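Local coordinates for protein glycoside Hydrolase (Bacteroides uniformis, PDB 5TA0) that probably hydrolyses agarose-derived galactan chains as a glycoside hydrolase, and is here captured in complex with neoagarooctaose, at residues L138-P147 and F168-Y179; V200-I208 and I219-I229. One frame throughout, in Å; residues are numbered along the deposited sequence. Where two conformers were deposited one is given.

The two contacts follow each other along the chain, 138-147 with 168-179 closing before 200-208 with 219-229 opens, and their centres lie about 11 Å apart on the same side of the chain's centre. Contact 1 joins strand 134-140 and its following loop to helix 170-183; contact 2 joins the segment after strand 197-199 to helix 219-236. The two strands are neighbours in the parallel sheet of the barrel. Asn140 ties them at the seam: its O lies 2.8 Å from Asn202 N and its ND2 3.1 Å from Val200 O, both probable hydrogen bonds. Each contact thus backs a strand end that carries glycan-pocket residues, Gln141 in one and Asn202, Glu203 and Trp206 in the other.

Contact 1: residues L138-P147 and F168-Y179; sequences LCNQFSPFYP and FGTASGEFYGRY. With GAL (beta-D-galactopyranose), chain C; AAL (3,6-anhydro-alpha-L-galactopyranose), chain B.
Asn140 pushes its amide into a cleft between two aromatic rings, Phe145 of its own segment and Tyr176 of the helix. ND2 of Asn140 stands 3.2 Å above the plane of the Tyr176 ring and nearly over its centre, while the Phe145 ring presents a face to the same nitrogen; the two rings are steeply inclined, at 77°. This buried N-H group also has a polar mate, Val200 O. Leu138 fills the hollow at the rim of Tyr176: CG lies in the ring plane, and CD2 of Leu138 reaches CE1 of Tyr176 at 3.6 Å. The hydroxyl of Tyr176 is hydrogen-bonded to Glu199 O.

The far face of Phe145 takes a bump from the helix, Ser172 CB, 4.1 Å from the ring centroid in a CH-pi contact. With Ser172 OG beside its own backbone N (chi1 -64°), the hydroxyl donates to Phe145 O at 2.8 Å, close to the line of the carbonyl. Phe175 CD2 meets CE1 of Phe145 edge to edge, near both ring planes. These contacts dock helix 170-183 against the strand it follows, the beta-alpha packing of a barrel of parallel strands; on the barrel's sugar-binding side, Gln141 NE2 donates to O4 of the galactose of chain C at 3.0 Å.

Toward the start of the helix, Phe168 directs an edge at the face of Tyr146, centroids 5.6 Å apart, in an offset edge-to-face pair. Pro147 packs against the same Phe168 ring, its CG 3.6 Å from CZ of Phe168, the residue before the N-cap Gly169.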
loop_
_atom_site.group_PDB
_atom_site.type_symbol
_atom_site.label_atom_id
_atom_site.label_comp_id
_atom_site.label_asym_id
_atom_site.label_seq_id
_atom_site.Cartn_x
_atom_site.Cartn_y
_atom_site.Cartn_z
ATOM N N LEU A 138 3.029 5.486 -13.908
ATOM C CA LEU A 138 2.224 6.350 -14.765
ATOM C C LEU A 138 0.747 5.948 -14.638
ATOM O O LEU A 138 0.429 4.779 -14.526
ATOM C CB LEU A 138 2.723 6.211 -16.211
ATOM C CG LEU A 138 2.086 7.139 -17.252
ATOM C CD1 LEU A 138 2.250 8.620 -16.906
ATOM C CD2 LEU A 138 2.681 6.885 -18.641
ATOM N N CYS A 139 -0.139 6.945 -14.630
ATOM C CA CYS A 139 -1.575 6.707 -14.575
ATOM C C CYS A 139 -2.302 7.865 -15.199
ATOM O O CYS A 139 -1.806 9.012 -15.172
ATOM C CB CYS A 139 -2.002 6.539 -13.112
ATOM S SG CYS A 139 -3.719 6.038 -12.828
ATOM N N ASN A 140 -3.481 7.594 -15.755
ATOM C CA ASN A 140 -4.394 8.653 -16.204
ATOM C C ASN A 140 -5.366 9.018 -15.091
ATOM O O ASN A 140 -6.010 8.133 -14.496
ATOM C CB ASN A 140 -5.214 8.177 -17.401
ATOM C CG ASN A 140 -4.374 7.964 -18.621
ATOM O OD1 ASN A 140 -3.970 8.924 -19.279
ATOM N ND2 ASN A 140 -4.035 6.703 -18.887
ATOM N N GLN A 141 -5.553 10.319 -14.862
ATOM C CA GLN A 141 -6.741 10.764 -14.118
ATOM C C GLN A 141 -8.001 10.382 -14.902
ATOM O O GLN A 141 -7.960 10.117 -16.104
ATOM C CB GLN A 141 -6.686 12.262 -13.888
ATOM C CG GLN A 141 -5.586 12.678 -12.941
ATOM C CD GLN A 141 -5.475 14.172 -12.800
ATOM O OE1 GLN A 141 -6.501 14.896 -12.706
ATOM N NE2 GLN A 141 -4.250 14.669 -12.827
ATOM N N PHE A 142 -9.107 10.271 -14.183
ATOM C CA PHE A 142 -10.338 9.775 -14.754
ATOM C C PHE A 142 -10.785 10.515 -16.025
ATOM O O PHE A 142 -11.178 9.876 -17.010
ATOM C CB PHE A 142 -11.467 9.801 -13.725
ATOM C CG PHE A 142 -12.751 9.224 -14.255
ATOM C CD1 PHE A 142 -13.774 10.048 -14.743
ATOM C CD2 PHE A 142 -12.912 7.856 -14.357
ATOM C CE1 PHE A 142 -14.925 9.495 -15.275
ATOM C CE2 PHE A 142 -14.056 7.308 -14.894
ATOM C CZ PHE A 142 -15.066 8.132 -15.336
ATOM N N SER A 143 -10.719 11.844 -16.000
ATOM C CA SER A 143 -11.267 12.684 -17.068
ATOM C C SER A 143 -10.153 13.467 -17.728
ATOM O O SER A 143 -9.293 13.973 -17.028
ATOM C CB SER A 143 -12.260 13.658 -16.448
ATOM O OG SER A 143 -12.912 14.414 -17.439
ATOM N N PRO A 144 -10.133 13.600 -19.061
ATOM C CA PRO A 144 -11.133 13.110 -19.998
ATOM C C PRO A 144 -10.810 11.729 -20.594
ATOM O O PRO A 144 -11.405 11.319 -21.572
ATOM C CB PRO A 144 -11.125 14.217 -21.062
ATOM C CG PRO A 144 -9.711 14.658 -21.090
ATOM C CD PRO A 144 -9.169 14.512 -19.703
ATOM N N PHE A 145 -9.880 10.999 -19.980
ATOM C CA PHE A 145 -9.423 9.689 -20.490
ATOM C C PHE A 145 -10.551 8.662 -20.605
ATOM O O PHE A 145 -10.609 7.919 -21.594
ATOM C CB PHE A 145 -8.286 9.157 -19.589
ATOM C CG PHE A 145 -7.651 7.875 -20.079
ATOM C CD1 PHE A 145 -6.874 7.857 -21.217
ATOM C CD2 PHE A 145 -7.841 6.697 -19.397
ATOM C CE1 PHE A 145 -6.260 6.686 -21.648
ATOM C CE2 PHE A 145 -7.228 5.522 -19.832
ATOM C CZ PHE A 145 -6.448 5.518 -20.958
ATOM N N TYR A 146 -11.446 8.586 -19.615
ATOM C CA TYR A 146 -12.564 7.639 -19.698
ATOM C C TYR A 146 -13.566 8.184 -20.727
ATOM O O TYR A 146 -13.982 9.317 -20.609
ATOM C CB TYR A 146 -13.289 7.438 -18.383
ATOM C CG TYR A 146 -14.203 6.242 -18.387
ATOM C CD1 TYR A 146 -13.690 4.957 -18.506
ATOM C CD2 TYR A 146 -15.586 6.365 -18.298
ATOM C CE1 TYR A 146 -14.517 3.843 -18.493
ATOM C CE2 TYR A 146 -16.405 5.243 -18.268
ATOM C CZ TYR A 146 -15.856 3.987 -18.375
ATOM O OH TYR A 146 -16.644 2.856 -18.360
ATOM N N PRO A 147 -13.894 7.388 -21.749
ATOM C CA PRO A 147 -14.646 7.961 -22.876
ATOM C C PRO A 147 -16.146 7.993 -22.616
ATOM O O PRO A 147 -16.887 7.142 -23.105
ATOM C CB PRO A 147 -14.225 7.072 -24.056
ATOM C CG PRO A 147 -13.869 5.769 -23.441
ATOM C CD PRO A 147 -13.364 6.049 -22.064
ATOM N N PHE A 168 -14.652 -0.742 -26.826
ATOM C CA PHE A 168 -14.698 0.438 -25.949
ATOM C C PHE A 168 -13.354 0.739 -25.314
ATOM O O PHE A 168 -12.761 -0.091 -24.647
ATOM C CB PHE A 168 -15.723 0.200 -24.866
ATOM C CG PHE A 168 -15.944 1.377 -23.982
ATOM C CD1 PHE A 168 -16.566 2.506 -24.477
ATOM C CD2 PHE A 168 -15.565 1.343 -22.631
ATOM C CE1 PHE A 168 -16.793 3.586 -23.664
ATOM C CE2 PHE A 168 -15.785 2.433 -21.822
ATOM C CZ PHE A 168 -16.412 3.537 -22.330
ATOM N N GLY A 169 -12.868 1.956 -25.543
ATOM C CA GLY A 169 -11.563 2.385 -25.088
ATOM C C GLY A 169 -10.430 2.313 -26.098
ATOM O O GLY A 169 -9.289 2.637 -25.764
ATOM N N THR A 170 -10.696 1.887 -27.336
ATOM C CA THR A 170 -9.641 1.786 -28.347
ATOM C C THR A 170 -8.896 3.116 -28.500
ATOM O O THR A 170 -7.660 3.130 -28.464
ATOM C CB THR A 170 -10.207 1.281 -29.677
ATOM O OG1 THR A 170 -10.634 -0.091 -29.507
ATOM C CG2 THR A 170 -9.205 1.364 -30.782
ATOM N N ALA A 171 -9.625 4.216 -28.644
ATOM C CA ALA A 171 -8.971 5.511 -28.856
ATOM C C ALA A 171 -8.211 5.973 -27.619
ATOM O O ALA A 171 -7.094 6.474 -27.718
ATOM C CB ALA A 171 -9.962 6.561 -29.296
ATOM N N SER A 172 -8.798 5.794 -26.448
ATOM C CA SER A 172 -8.133 6.109 -25.198
ATOM C C SER A 172 -6.842 5.293 -25.098
ATOM O O SER A 172 -5.779 5.836 -24.750
ATOM C CB SER A 172 -9.033 5.763 -24.008
ATOM O OG SER A 172 -10.209 6.576 -24.013
ATOM N N GLY A 173 -6.933 4.004 -25.431
ATOM C CA GLY A 173 -5.760 3.145 -25.384
ATOM C C GLY A 173 -4.653 3.519 -26.367
ATOM O O GLY A 173 -3.479 3.445 -26.040
ATOM N N GLU A 174 -5.055 3.870 -27.572
ATOM C CA GLU A 174 -4.090 4.312 -28.567
ATOM C C GLU A 174 -3.401 5.581 -28.092
ATOM O O GLU A 174 -2.190 5.713 -28.225
ATOM C CB GLU A 174 -4.735 4.524 -29.929
ATOM C CG GLU A 174 -3.732 4.994 -30.955
ATOM C CD GLU A 174 -4.291 5.220 -32.339
ATOM O OE1 GLU A 174 -3.847 6.204 -32.962
ATOM O OE2 GLU A 174 -5.089 4.400 -32.828
ATOM N N PHE A 175 -4.171 6.531 -27.549
ATOM C CA PHE A 175 -3.556 7.718 -26.975
ATOM C C PHE A 175 -2.483 7.306 -25.953
ATOM O O PHE A 175 -1.361 7.828 -25.948
ATOM C CB PHE A 175 -4.617 8.636 -26.316
ATOM C CG PHE A 175 -4.000 9.628 -25.367
ATOM C CD1 PHE A 175 -3.329 10.763 -25.842
ATOM C CD2 PHE A 175 -4.002 9.392 -24.006
ATOM C CE1 PHE A 175 -2.673 11.607 -24.956
ATOM C CE2 PHE A 175 -3.340 10.239 -23.141
ATOM C CZ PHE A 175 -2.700 11.343 -23.611
ATOM N N TYR A 176 -2.860 6.429 -25.026
ATOM C CA TYR A 176 -1.930 6.069 -23.939
ATOM C C TYR A 176 -0.677 5.379 -24.480
ATOM O O TYR A 176 0.455 5.700 -24.093
ATOM C CB TYR A 176 -2.663 5.185 -22.937
ATOM C CG TYR A 176 -2.076 5.026 -21.549
ATOM C CD1 TYR A 176 -1.029 5.820 -21.043
ATOM C CD2 TYR A 176 -2.637 4.091 -20.683
ATOM C CE1 TYR A 176 -0.587 5.684 -19.730
ATOM C CE2 TYR A 176 -2.199 3.965 -19.369
ATOM C CZ TYR A 176 -1.166 4.749 -18.903
ATOM O OH TYR A 176 -0.696 4.670 -17.617
ATOM N N GLY A 177 -0.873 4.416 -25.377
ATOM C CA GLY A 177 0.281 3.712 -25.967
ATOM C C GLY A 177 1.186 4.653 -26.758
ATOM O O GLY A 177 2.408 4.585 -26.630
ATOM N N ARG A 178 0.605 5.540 -27.556
ATOM C CA ARG A 178 1.414 6.488 -28.337
ATOM C C ARG A 178 2.130 7.460 -27.418
ATOM O O ARG A 178 3.285 7.788 -27.625
ATOM C CB ARG A 178 0.585 7.240 -29.358
ATOM C CG ARG A 178 0.116 6.412 -30.541
ATOM C CD ARG A 178 -0.622 7.319 -31.508
ATOM N NE ARG A 178 -1.001 6.611 -32.715
ATOM C CZ ARG A 178 -0.173 6.294 -33.700
ATOM N NH1 ARG A 178 1.080 6.684 -33.667
ATOM N NH2 ARG A 178 -0.632 5.572 -34.724
ATOM N N TYR A 179 1.448 7.933 -26.380
ATOM C CA TYR A 179 2.077 8.851 -25.440
ATOM C C TYR A 179 3.359 8.241 -24.875
ATOM O O TYR A 179 4.424 8.891 -24.830
ATOM C CB TYR A 179 1.103 9.173 -24.278
ATOM C CG TYR A 179 1.702 10.093 -23.243
ATOM C CD1 TYR A 179 2.407 9.579 -22.163
ATOM C CD2 TYR A 179 1.601 11.462 -23.385
ATOM C CE1 TYR A 179 3.020 10.418 -21.241
ATOM C CE2 TYR A 179 2.161 12.324 -22.446
ATOM C CZ TYR A 179 2.882 11.801 -21.391
ATOM O OH TYR A 179 3.469 12.622 -20.465
HETATM C C1 GAL C . -2.539 16.036 -9.957
HETATM C C2 GAL C . -1.449 16.469 -10.942
HETATM C C3 GAL C . -1.571 17.947 -11.329
HETATM C C4 GAL C . -3.004 18.266 -11.736
HETATM C C5 GAL C . -3.956 17.826 -10.627
HETATM C C6 GAL C . -5.422 18.115 -10.940
HETATM O O2 GAL C . -0.189 16.210 -10.322
HETATM O O3 GAL C . -0.623 18.278 -12.361
HETATM O O4 GAL C . -3.345 17.536 -12.927
HETATM O O5 GAL C . -3.831 16.411 -10.415
HETATM O O6 GAL C . -6.264 17.647 -9.871
HETATM C C1 AAL B . -4.736 12.303 -7.091
HETATM C C2 AAL B . -4.733 11.949 -8.593
HETATM C C3 AAL B . -3.543 12.554 -9.319
HETATM C C4 AAL B . -3.465 14.034 -9.019
HETATM C C5 AAL B . -3.019 13.981 -7.592
HETATM C C6 AAL B . -1.963 12.923 -7.639
HETATM O O2 AAL B . -5.915 12.438 -9.236
HETATM O O3 AAL B . -2.346 12.054 -8.712
HETATM O O4 AAL B . -2.419 14.621 -9.821
HETATM O O5 AAL B . -4.078 13.526 -6.745
#

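Contact 2: residues V200-I208 and I219-I229; sequences VINEPLWDI and ITKLFEFHSTI. With AAL (3,6-anhydro-alpha-L-galactopyranose), chain D; GAL (beta-D-galactopyranose), chain E; GAL (beta-D-galactopyranose), chain F; SO4 (sulfate ion), chain G.
Val200 lays its CG1 methyl over one face of the His226 ring, 4.0 Å from the centroid and 16° off the normal, a CH-pi contact. With CG1 anti to the backbone N (chi1 169°), the same methyl also reaches Phe225 CE2 and Ile229 CG1, the latter at 3.8 Å.

Apolar contacts continue along the helix. Leu222 sits among Pro204, Leu205 and Ile208, and CD1 of Leu205 touches CG2 of Ile219 at 4.1 Å and also Phe223 CZ.

Polar bonds hold the imidazole at both edges. His226 ND1 donates to Leu222 O at 2.9 Å, almost straight at 175°, and NE2 of His226 lies 2.9 Å from water 1, which accepts from Ile201 N; this fixes the ring's rotation.

Sugar contacts come from short helix 204-210 and its N-cap, Glu203. Trp206 spreads a face under C6 of the chain D anhydrogalactose, 3.4 Å above the ring plane. With an alanine here, that sugar would probably lose the face it lies against, and the chain F galactose a neighbouring contact. Glu203 OE1 lies 2.8 Å from chain E galactose O2.

Glu203 and Trp206 thus line the glycan pocket at the C-terminal strand ends, where parallel-stranded alpha/beta barrels carry their binding sites.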
loop_
_atom_site.group_PDB
_atom_site.type_symbol
_atom_site.label_atom_id
_atom_site.label_comp_id
_atom_site.label_asym_id
_atom_site.label_seq_id
_atom_site.Cartn_x
_atom_site.Cartn_y
_atom_site.Cartn_z
ATOM N N VAL A 200 -4.032 1.907 -15.495
ATOM C CA VAL A 200 -4.944 2.359 -16.555
ATOM C C VAL A 200 -5.570 3.715 -16.217
ATOM O O VAL A 200 -5.496 4.682 -16.996
ATOM C CB VAL A 200 -6.014 1.277 -16.842
ATOM C CG1 VAL A 200 -7.131 1.803 -17.743
ATOM C CG2 VAL A 200 -5.340 0.048 -17.474
ATOM N N ILE A 201 -6.215 3.775 -15.059
ATOM C CA ILE A 201 -7.059 4.945 -14.736
ATOM C C ILE A 201 -7.245 5.084 -13.239
ATOM O O ILE A 201 -7.486 4.096 -12.536
ATOM C CB ILE A 201 -8.400 4.864 -15.515
ATOM C CG1 ILE A 201 -9.196 6.168 -15.441
ATOM C CG2 ILE A 201 -9.224 3.659 -15.077
ATOM C CD1 ILE A 201 -10.401 6.166 -16.322
ATOM N N ASN A 202 -7.154 6.309 -12.738
ATOM C CA ASN A 202 -7.232 6.561 -11.302
ATOM C C ASN A 202 -8.663 6.562 -10.748
ATOM O O ASN A 202 -9.514 7.309 -11.241
ATOM C CB ASN A 202 -6.600 7.924 -11.016
ATOM C CG ASN A 202 -6.452 8.211 -9.549
ATOM O OD1 ASN A 202 -5.677 7.567 -8.859
ATOM N ND2 ASN A 202 -7.190 9.217 -9.051
ATOM N N GLU A 203 -8.947 5.722 -9.739
ATOM C CA GLU A 203 -10.206 5.764 -8.968
ATOM C C GLU A 203 -11.459 5.905 -9.842
ATOM O O GLU A 203 -12.286 6.808 -9.668
ATOM C CB GLU A 203 -10.115 6.884 -7.928
ATOM C CG GLU A 203 -8.963 6.669 -6.953
ATOM C CD GLU A 203 -8.931 7.594 -5.765
ATOM O OE1 GLU A 203 -9.571 8.656 -5.826
ATOM O OE2 GLU A 203 -8.194 7.250 -4.802
ATOM N N PRO A 204 -11.638 4.970 -10.785
ATOM C CA PRO A 204 -12.700 5.141 -11.762
ATOM C C PRO A 204 -14.116 4.976 -11.250
ATOM O O PRO A 204 -15.006 5.682 -11.731
ATOM C CB PRO A 204 -12.367 4.109 -12.836
ATOM C CG PRO A 204 -11.624 3.022 -12.091
ATOM C CD PRO A 204 -10.794 3.802 -11.090
ATOM N N LEU A 205 -14.349 4.039 -10.339
ATOM C CA LEU A 205 -15.691 3.827 -9.800
ATOM C C LEU A 205 -16.134 4.925 -8.875
ATOM O O LEU A 205 -17.336 5.146 -8.751
ATOM C CB LEU A 205 -15.871 2.438 -9.179
ATOM C CG LEU A 205 -15.750 1.296 -10.208
ATOM C CD1 LEU A 205 -16.007 -0.033 -9.516
ATOM C CD2 LEU A 205 -16.685 1.452 -11.407
ATOM N N TRP A 206 -15.203 5.662 -8.282
ATOM C CA TRP A 206 -15.563 6.885 -7.591
ATOM C C TRP A 206 -16.304 7.823 -8.556
ATOM O O TRP A 206 -17.407 8.298 -8.253
ATOM C CB TRP A 206 -14.344 7.571 -6.974
ATOM C CG TRP A 206 -14.695 8.880 -6.339
ATOM C CD1 TRP A 206 -14.408 10.107 -6.815
ATOM C CD2 TRP A 206 -15.461 9.081 -5.140
ATOM N NE1 TRP A 206 -14.940 11.077 -5.994
ATOM C CE2 TRP A 206 -15.605 10.474 -4.968
ATOM C CE3 TRP A 206 -16.077 8.219 -4.225
ATOM C CZ2 TRP A 206 -16.320 11.027 -3.881
ATOM C CZ3 TRP A 206 -16.777 8.777 -3.136
ATOM C CH2 TRP A 206 -16.885 10.156 -2.984
ATOM N N ASP A 207 -15.716 8.092 -9.720
ATOM C CA ASP A 207 -16.387 8.980 -10.685
ATOM C C ASP A 207 -17.609 8.346 -11.351
ATOM O O ASP A 207 -18.603 9.037 -11.600
ATOM C CB ASP A 207 -15.399 9.454 -11.756
ATOM C CG ASP A 207 -14.651 10.694 -11.354
ATOM O OD1 ASP A 207 -15.070 11.786 -11.761
ATOM O OD2 ASP A 207 -13.647 10.608 -10.673
ATOM N N ILE A 208 -17.547 7.069 -11.685
ATOM C CA ILE A 208 -18.629 6.399 -12.418
ATOM C C ILE A 208 -19.859 6.168 -11.547
ATOM O O ILE A 208 -20.992 6.302 -12.041
ATOM C CB ILE A 208 -18.141 5.061 -13.035
ATOM C CG1 ILE A 208 -17.259 5.374 -14.223
ATOM C CG2 ILE A 208 -19.274 4.099 -13.403
ATOM C CD1 ILE A 208 -16.435 4.196 -14.703
ATOM N N ILE A 219 -20.585 -0.738 -14.528
ATOM C CA ILE A 219 -19.374 -1.083 -13.794
ATOM C C ILE A 219 -18.545 -2.080 -14.608
ATOM O O ILE A 219 -17.305 -1.913 -14.737
ATOM C CB ILE A 219 -19.756 -1.664 -12.420
ATOM C CG1 ILE A 219 -20.349 -0.568 -11.536
ATOM C CG2 ILE A 219 -18.576 -2.348 -11.747
ATOM C CD1 ILE A 219 -21.013 -1.076 -10.276
ATOM N N THR A 220 -19.157 -3.117 -15.174
ATOM C CA THR A 220 -18.381 -4.080 -15.933
ATOM C C THR A 220 -17.784 -3.509 -17.234
ATOM O O THR A 220 -16.749 -3.988 -17.711
ATOM C CB THR A 220 -19.125 -5.394 -16.179
ATOM O OG1 THR A 220 -20.279 -5.192 -16.987
ATOM C CG2 THR A 220 -19.536 -6.052 -14.883
ATOM N N LYS A 221 -18.424 -2.495 -17.814
ATOM C CA LYS A 221 -17.853 -1.818 -18.966
ATOM C C LYS A 221 -16.475 -1.221 -18.632
ATOM O O LYS A 221 -15.567 -1.274 -19.459
ATOM C CB LYS A 221 -18.807 -0.739 -19.459
ATOM C CG LYS A 221 -18.429 -0.088 -20.771
ATOM C CD LYS A 221 -19.438 0.999 -21.136
ATOM C CE LYS A 221 -19.302 1.454 -22.564
ATOM N NZ LYS A 221 -20.028 2.743 -22.806
ATOM N N LEU A 222 -16.333 -0.646 -17.447
ATOM C CA LEU A 222 -15.040 -0.135 -17.000
ATOM C C LEU A 222 -14.011 -1.261 -16.902
ATOM O O LEU A 222 -12.841 -1.107 -17.285
ATOM C CB LEU A 222 -15.183 0.549 -15.654
ATOM C CG LEU A 222 -13.861 0.760 -14.925
ATOM C CD1 LEU A 222 -13.098 1.930 -15.526
ATOM C CD2 LEU A 222 -14.138 0.955 -13.453
ATOM N N PHE A 223 -14.444 -2.426 -16.422
ATOM C CA PHE A 223 -13.514 -3.563 -16.363
ATOM C C PHE A 223 -13.072 -4.026 -17.753
ATOM O O PHE A 223 -11.877 -4.290 -17.977
ATOM C CB PHE A 223 -14.117 -4.677 -15.493
ATOM C CG PHE A 223 -14.445 -4.247 -14.104
ATOM C CD1 PHE A 223 -13.746 -3.216 -13.461
ATOM C CD2 PHE A 223 -15.471 -4.865 -13.391
ATOM C CE1 PHE A 223 -14.050 -2.839 -12.183
ATOM C CE2 PHE A 223 -15.775 -4.490 -12.102
ATOM C CZ PHE A 223 -15.062 -3.465 -11.488
ATOM N N GLU A 224 -14.033 -4.122 -18.692
ATOM C CA GLU A 224 -13.727 -4.455 -20.090
ATOM C C GLU A 224 -12.725 -3.445 -20.645
ATOM O O GLU A 224 -11.754 -3.829 -21.299
ATOM C CB GLU A 224 -14.985 -4.473 -21.010
ATOM C CG GLU A 224 -15.875 -5.725 -20.932
ATOM C CD GLU A 224 -17.100 -5.735 -21.868
ATOM O OE1 GLU A 224 -17.090 -5.052 -22.915
ATOM O OE2 GLU A 224 -18.065 -6.407 -21.482
ATOM N N PHE A 225 -12.970 -2.156 -20.378
ATOM C CA PHE A 225 -12.075 -1.066 -20.804
ATOM C C PHE A 225 -10.623 -1.336 -20.412
ATOM O O PHE A 225 -9.719 -1.067 -21.188
ATOM C CB PHE A 225 -12.629 0.228 -20.202
ATOM C CG PHE A 225 -11.780 1.465 -20.343
ATOM C CD1 PHE A 225 -11.910 2.274 -21.459
ATOM C CD2 PHE A 225 -10.980 1.908 -19.307
ATOM C CE1 PHE A 225 -11.197 3.451 -21.566
ATOM C CE2 PHE A 225 -10.289 3.092 -19.409
ATOM C CZ PHE A 225 -10.399 3.867 -20.536
ATOM N N HIS A 226 -10.391 -1.898 -19.236
ATOM C CA HIS A 226 -9.035 -2.200 -18.820
ATOM C C HIS A 226 -8.323 -3.185 -19.761
ATOM O O HIS A 226 -7.154 -2.998 -20.069
ATOM C CB HIS A 226 -8.987 -2.737 -17.385
ATOM C CG HIS A 226 -9.044 -1.663 -16.341
ATOM N ND1 HIS A 226 -10.164 -0.914 -16.072
ATOM C CD2 HIS A 226 -8.085 -1.196 -15.510
ATOM C CE1 HIS A 226 -9.888 -0.026 -15.131
ATOM N NE2 HIS A 226 -8.638 -0.191 -14.753
ATOM N N SER A 227 -9.004 -4.232 -20.204
ATOM C CA SER A 227 -8.384 -5.171 -21.160
ATOM C C SER A 227 -8.027 -4.464 -22.460
ATOM O O SER A 227 -6.956 -4.666 -23.011
ATOM C CB SER A 227 -9.321 -6.324 -21.449
ATOM O OG SER A 227 -9.518 -7.127 -20.287
ATOM N N THR A 228 -8.930 -3.601 -22.925
ATOM C CA THR A 228 -8.681 -2.877 -24.168
ATOM C C THR A 228 -7.511 -1.905 -24.024
ATOM O O THR A 228 -6.654 -1.813 -24.910
ATOM C CB THR A 228 -9.966 -2.197 -24.618
ATOM O OG1 THR A 228 -10.933 -3.238 -24.899
ATOM C CG2 THR A 228 -9.752 -1.337 -25.881
ATOM N N ILE A 229 -7.432 -1.190 -22.903
ATOM C CA ILE A 229 -6.301 -0.295 -22.676
ATOM C C ILE A 229 -4.981 -1.073 -22.635
ATOM O O ILE A 229 -4.001 -0.674 -23.266
ATOM C CB ILE A 229 -6.457 0.579 -21.411
ATOM C CG1 ILE A 229 -7.713 1.459 -21.494
ATOM C CG2 ILE A 229 -5.222 1.439 -21.194
ATOM C CD1 ILE A 229 -7.829 2.383 -22.685
HETATM C C1 AAL D . -13.141 11.825 -1.720
HETATM C C2 AAL D . -12.486 13.075 -2.306
HETATM C C3 AAL D . -11.598 12.649 -3.448
HETATM C C4 AAL D . -10.529 11.702 -2.980
HETATM C C5 AAL D . -11.381 10.483 -2.770
HETATM C C6 AAL D . -12.189 10.452 -4.045
HETATM O O2 AAL D . -11.701 13.756 -1.317
HETATM O O3 AAL D . -12.375 11.850 -4.361
HETATM O O4 AAL D . -9.643 11.463 -4.049
HETATM O O5 AAL D . -12.206 10.735 -1.630
HETATM C C1 GAL E . -8.300 11.861 -3.766
HETATM C C2 GAL E . -7.569 11.566 -5.067
HETATM C C3 GAL E . -6.244 12.293 -5.219
HETATM C C4 GAL E . -6.247 13.684 -4.594
HETATM C C5 GAL E . -6.885 13.711 -3.232
HETATM C C6 GAL E . -6.951 15.098 -2.566
HETATM O O2 GAL E . -7.293 10.175 -5.151
HETATM O O3 GAL E . -6.088 12.393 -6.643
HETATM O O4 GAL E . -6.968 14.561 -5.480
HETATM O O5 GAL E . -8.221 13.247 -3.420
HETATM O O6 GAL E . -5.655 15.666 -2.302
HETATM C C1 GAL F . -16.758 11.830 1.585
HETATM C C2 GAL F . -15.502 12.448 1.009
HETATM C C3 GAL F . -14.907 11.577 -0.094
HETATM C C4 GAL F . -14.775 10.133 0.372
HETATM C C5 GAL F . -16.118 9.643 0.897
HETATM C C6 GAL F . -16.063 8.186 1.312
HETATM O O1 GAL F . -17.257 12.581 2.709
HETATM O O2 GAL F . -15.779 13.727 0.443
HETATM O O3 GAL F . -13.653 12.178 -0.433
HETATM O O4 GAL F . -13.799 10.020 1.418
HETATM O O5 GAL F . -16.486 10.482 2.001
HETATM O O6 GAL F . -17.349 7.757 1.761
HETATM S S SO4 G . -22.361 3.354 -20.230
HETATM O O1 SO4 G . -20.931 3.681 -19.869
HETATM O O2 SO4 G . -22.896 2.389 -19.212
HETATM O O3 SO4 G . -23.204 4.595 -20.251
HETATM O O4 SO4 G . -22.478 2.636 -21.550
HETATM O O HOH W 1 -6.724 1.466 -13.312
#